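Local coordinates for beta-galactosidase (Geobacillus stearothermophilus, PDB 4OIF), which probably hydrolyses terminal non-reducing beta-D-galactose residues from beta-D-galactosides, as a zinc-binding, trimeric member of glycosyl hydrolase family 42, at residues His182-Asp185 and Ala186-Ala190; Val622-Glu625 and Lys626-Val630. One frame throughout, in Å; residues are numbered along the deposited sequence.

Contact 1 (His182-Asp185 and Ala186-Ala190)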
loop_
_atom_site.group_PDB
_atom_site.type_symbol
_atom_site.label_atom_id
_atom_site.label_comp_id
_atom_site.label_asym_id
_atom_site.label_seq_id
_atom_site.Cartn_x
_atom_site.Cartn_y
_atom_site.Cartn_z
ATOM N N HIS A 182 31.135 15.363 -24.027
ATOM C CA HIS A 182 31.168 16.642 -23.321
ATOM C C HIS A 182 30.239 17.679 -23.939
ATOM O O HIS A 182 30.380 18.879 -23.685
ATOM C CB HIS A 182 32.593 17.197 -23.279
ATOM C CG HIS A 182 33.543 16.359 -22.485
ATOM N ND1 HIS A 182 33.965 16.709 -21.219
ATOM C CD2 HIS A 182 34.146 15.180 -22.774
ATOM C CE1 HIS A 182 34.792 15.785 -20.765
ATOM N NE2 HIS A 182 34.914 14.843 -21.684
ATOM N N ASP A 183 29.292 17.208 -24.745
ATOM C CA ASP A 183 28.379 18.092 -25.458
ATOM C C ASP A 183 27.040 18.203 -24.725
ATOM O O ASP A 183 26.166 17.342 -24.870
ATOM C CB ASP A 183 28.175 17.575 -26.883
ATOM C CG ASP A 183 27.366 18.520 -27.747
ATOM O OD1 ASP A 183 26.824 19.520 -27.225
ATOM O OD2 ASP A 183 27.263 18.242 -28.961
ATOM N N LEU A 184 26.878 19.273 -23.958
ATOM C CA LEU A 184 25.660 19.468 -23.175
ATOM C C LEU A 184 24.436 19.697 -24.071
ATOM O O LEU A 184 23.327 19.311 -23.714
ATOM C CB LEU A 184 25.855 20.628 -22.204
ATOM C CG LEU A 184 25.156 20.622 -20.848
ATOM C CD1 LEU A 184 25.316 19.299 -20.133
ATOM C CD2 LEU A 184 25.733 21.739 -20.001
ATOM N N ASP A 185 24.637 20.296 -25.247
ATOM C CA ASP A 185 23.558 20.414 -26.234
ATOM C C ASP A 185 23.045 19.039 -26.609
ATOM O O ASP A 185 21.838 18.821 -26.663
ATOM C CB ASP A 185 24.017 21.133 -27.498
ATOM C CG ASP A 185 24.429 22.564 -27.237
ATOM O OD1 ASP A 185 24.139 23.073 -26.134
ATOM O OD2 ASP A 185 25.042 23.176 -28.141
ATOM N N ALA A 186 23.969 18.113 -26.863
ATOM C CA ALA A 186 23.610 16.753 -27.223
ATOM C C ALA A 186 22.818 16.081 -26.116
ATOM O O ALA A 186 21.785 15.487 -26.379
ATOM C CB ALA A 186 24.853 15.941 -27.547
ATOM N N LEU A 187 23.298 16.184 -24.879
ATOM C CA LEU A 187 22.588 15.595 -23.759
ATOM C C LEU A 187 21.160 16.171 -23.691
ATOM O O LEU A 187 20.171 15.423 -23.725
ATOM C CB LEU A 187 23.342 15.833 -22.443
ATOM C CG LEU A 187 22.735 15.129 -21.212
ATOM C CD1 LEU A 187 23.803 14.590 -20.254
ATOM C CD2 LEU A 187 21.788 16.063 -20.480
ATOM N N ASN A 188 21.065 17.498 -23.629
ATOM C CA ASN A 188 19.779 18.190 -23.587
ATOM C C ASN A 188 18.820 17.855 -24.734
ATOM O O ASN A 188 17.609 17.849 -24.541
ATOM C CB ASN A 188 20.018 19.692 -23.544
ATOM C CG ASN A 188 20.353 20.174 -22.157
ATOM O OD1 ASN A 188 19.745 19.740 -21.181
ATOM N ND2 ASN A 188 21.340 21.056 -22.052
ATOM N N ALA A 189 19.365 17.562 -25.912
ATOM C CA ALA A 189 18.561 17.185 -27.065
ATOM C C ALA A 189 18.059 15.756 -26.917
ATOM O O ALA A 189 16.895 15.466 -27.154
ATOM C CB ALA A 189 19.368 17.332 -28.356
ATOM N N ALA A 190 18.960 14.866 -26.521
ATOM C CA ALA A 190 18.622 13.472 -26.301
ATOM C C ALA A 190 17.520 13.304 -25.254
ATOM O O ALA A 190 16.640 12.465 -25.404
ATOM C CB ALA A 190 19.867 12.697 -25.881
HETATM O O HOH W 1 22.094 22.853 -24.260
#
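N188 N donates to L184 O at 2.9 Å and nearly straight, and A189 N reaches D185 O at the same length, though more bent at 141°. One turn earlier the backbone N of L187 donates to D183 O at 3.1 Å, while A186 N reaches the D183 carboxylate, a weak bond of 3.2 Å to OD1. D183 thus meets the first turn of the helix twice, with its main-chain oxygen and with its side chain. The carboxylate can do this because CG stands anti to the D183 backbone N (chi1 -173°), which brings the group alongside A186, whose CB lies 3.6 Å from D183 CG. With an alanine here the main-chain bond to L187 would remain, but A186 N would probably lose its side-chain acceptor and A186 CB the carboxylate beside it. At the side, a water donates a hydrogen bond to D185 OD1 and accepts one from N188 ND2, linking two polar groups three residues apart. N188 is also held from outside, its OD1 bonded to T193 and its ND2 to the carbonyl of Y200. The packing is lighter: L184 CG comes within 4.0 Å of N188 ND2, and L184 and L187 both rest on W203, L187 also meeting L176 of helix 166-179. A helix that begins just after an aspartate whose side chain accepts from the amide three residues on is a classic N-cap, and here it starts helix 184-191 at the surface of the chain.

Contact 2 (Val622-Glu625 and Lys626-Val630)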
loop_
_atom_site.group_PDB
_atom_site.type_symbol
_atom_site.label_atom_id
_atom_site.label_comp_id
_atom_site.label_asym_id
_atom_site.label_seq_id
_atom_site.Cartn_x
_atom_site.Cartn_y
_atom_site.Cartn_z
ATOM N N VAL A 622 8.341 -36.603 -29.924
ATOM C CA VAL A 622 7.678 -37.518 -29.023
ATOM C C VAL A 622 6.213 -37.122 -28.974
ATOM O O VAL A 622 5.901 -35.952 -28.785
ATOM C CB VAL A 622 8.271 -37.480 -27.601
ATOM C CG1 VAL A 622 7.495 -38.419 -26.691
ATOM C CG2 VAL A 622 9.743 -37.822 -27.614
ATOM N N LYS A 623 5.314 -38.084 -29.152
ATOM C CA LYS A 623 3.882 -37.812 -29.064
ATOM C C LYS A 623 3.443 -37.765 -27.604
ATOM O O LYS A 623 3.711 -38.694 -26.841
ATOM C CB LYS A 623 3.092 -38.870 -29.831
ATOM C CG LYS A 623 1.591 -38.792 -29.681
ATOM C CD LYS A 623 0.913 -39.634 -30.758
ATOM C CE LYS A 623 -0.608 -39.524 -30.692
ATOM N NZ LYS A 623 -1.162 -40.062 -29.411
ATOM N N HIS A 624 2.777 -36.679 -27.216
ATOM C CA HIS A 624 2.384 -36.482 -25.822
ATOM C C HIS A 624 1.274 -35.433 -25.670
ATOM O O HIS A 624 0.997 -34.663 -26.588
ATOM C CB HIS A 624 3.605 -36.071 -24.978
ATOM C CG HIS A 624 4.211 -34.764 -25.386
ATOM N ND1 HIS A 624 3.617 -33.549 -25.116
ATOM C CD2 HIS A 624 5.353 -34.484 -26.058
ATOM C CE1 HIS A 624 4.368 -32.576 -25.602
ATOM N NE2 HIS A 624 5.434 -33.118 -26.169
ATOM N N GLU A 625 0.657 -35.415 -24.494
ATOM C CA GLU A 625 -0.323 -34.399 -24.121
ATOM C C GLU A 625 0.352 -33.164 -23.547
ATOM O O GLU A 625 1.556 -33.179 -23.249
ATOM C CB GLU A 625 -1.313 -34.962 -23.099
ATOM C CG GLU A 625 -2.040 -36.204 -23.578
ATOM C CD GLU A 625 -2.859 -35.953 -24.836
ATOM O OE1 GLU A 625 -3.305 -34.808 -25.046
ATOM O OE2 GLU A 625 -3.048 -36.896 -25.625
ATOM N N LYS A 626 -0.434 -32.103 -23.383
ATOM C CA LYS A 626 0.054 -30.854 -22.805
ATOM C C LYS A 626 0.618 -31.046 -21.400
ATOM O O LYS A 626 0.030 -31.743 -20.578
ATOM C CB LYS A 626 -1.067 -29.814 -22.789
ATOM C CG LYS A 626 -1.324 -29.198 -24.150
ATOM C CD LYS A 626 -2.397 -28.139 -24.105
ATOM C CE LYS A 626 -2.467 -27.430 -25.441
ATOM N NZ LYS A 626 -2.110 -28.371 -26.542
ATOM N N GLY A 627 1.766 -30.434 -21.130
ATOM C CA GLY A 627 2.360 -30.507 -19.807
ATOM C C GLY A 627 3.493 -31.507 -19.767
ATOM O O GLY A 627 4.161 -31.689 -18.742
ATOM N N VAL A 628 3.687 -32.190 -20.886
ATOM C CA VAL A 628 4.884 -32.984 -21.071
ATOM C C VAL A 628 5.830 -32.192 -21.931
ATOM O O VAL A 628 5.491 -31.832 -23.049
ATOM C CB VAL A 628 4.605 -34.328 -21.740
ATOM C CG1 VAL A 628 5.914 -35.021 -22.102
ATOM C CG2 VAL A 628 3.790 -35.177 -20.834
ATOM N N SER A 629 7.012 -31.916 -21.400
ATOM C CA SER A 629 8.005 -31.135 -22.104
ATOM C C SER A 629 9.092 -32.055 -22.615
ATOM O O SER A 629 9.625 -32.870 -21.872
ATOM C CB SER A 629 8.588 -30.055 -21.178
ATOM O OG SER A 629 9.628 -29.339 -21.817
ATOM N N VAL A 630 9.418 -31.936 -23.891
ATOM C CA VAL A 630 10.531 -32.696 -24.428
ATOM C C VAL A 630 11.589 -31.710 -24.878
ATOM O O VAL A 630 11.306 -30.830 -25.684
ATOM C CB VAL A 630 10.105 -33.614 -25.602
ATOM C CG1 VAL A 630 11.318 -34.319 -26.184
ATOM C CG2 VAL A 630 9.057 -34.633 -25.138
HETATM O O HOH W 2 -3.122 -32.030 -24.006
#
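E625 and V628 meet through E625 O, which accepts a weak bond of 3.3 Å from V628 N and a shorter one, 2.8 Å, from ND1 of H624. That oxygen lies close to the imidazole plane, though the donor stands above the carbonyl plane. The ring reaches this place because H624 CG stands between the backbone N and the carbonyl carbon (chi1 63°), folding the imidazole back over the following residues. Its rotation is fixed at both nitrogens, since NE2 is hydrogen-bonded to the D453 carboxylate. The bond from V628 N closes a type II beta turn from E625 to V628, with G627 at its third position. This turn carries the chain from the short, weakly bonded strand 622-623 of one antiparallel sheet into strand 628-634 of another, each outermost within the chain; 626-630 falls in the C-terminal domain family region. CG1 of V628 sits over one face of the imidazole, 4.0 Å from the H624 ring centroid and displaced toward its rim, a CH-pi contact. V630 CG2 approaches H624 CD2 obliquely at 3.8 Å and also touches V622 CB, the two valines crossing at about a right angle. A water bridges E625 OE1 and K626 N.

Both contacts are local, one opening a helix and the other turning between strands, and they do not touch: their centres are about 55 Å apart and their nearest atoms about 43 Å, on opposite sides of the chain's centre. Contact 1 falls in the catalytic region, whose family has the TIM-barrel fold, whereas 626-630 of contact 2 falls in the C-terminal domain family region. Neither adjoins the zinc, held by C123, C163, C165 and C168, or the predicted catalytic pair E158 and E322. Each has a bridging water; contact 2 in addition binds a glycerol, probably from the crystallisation liquor, through H624 N and, weakly, V622 O.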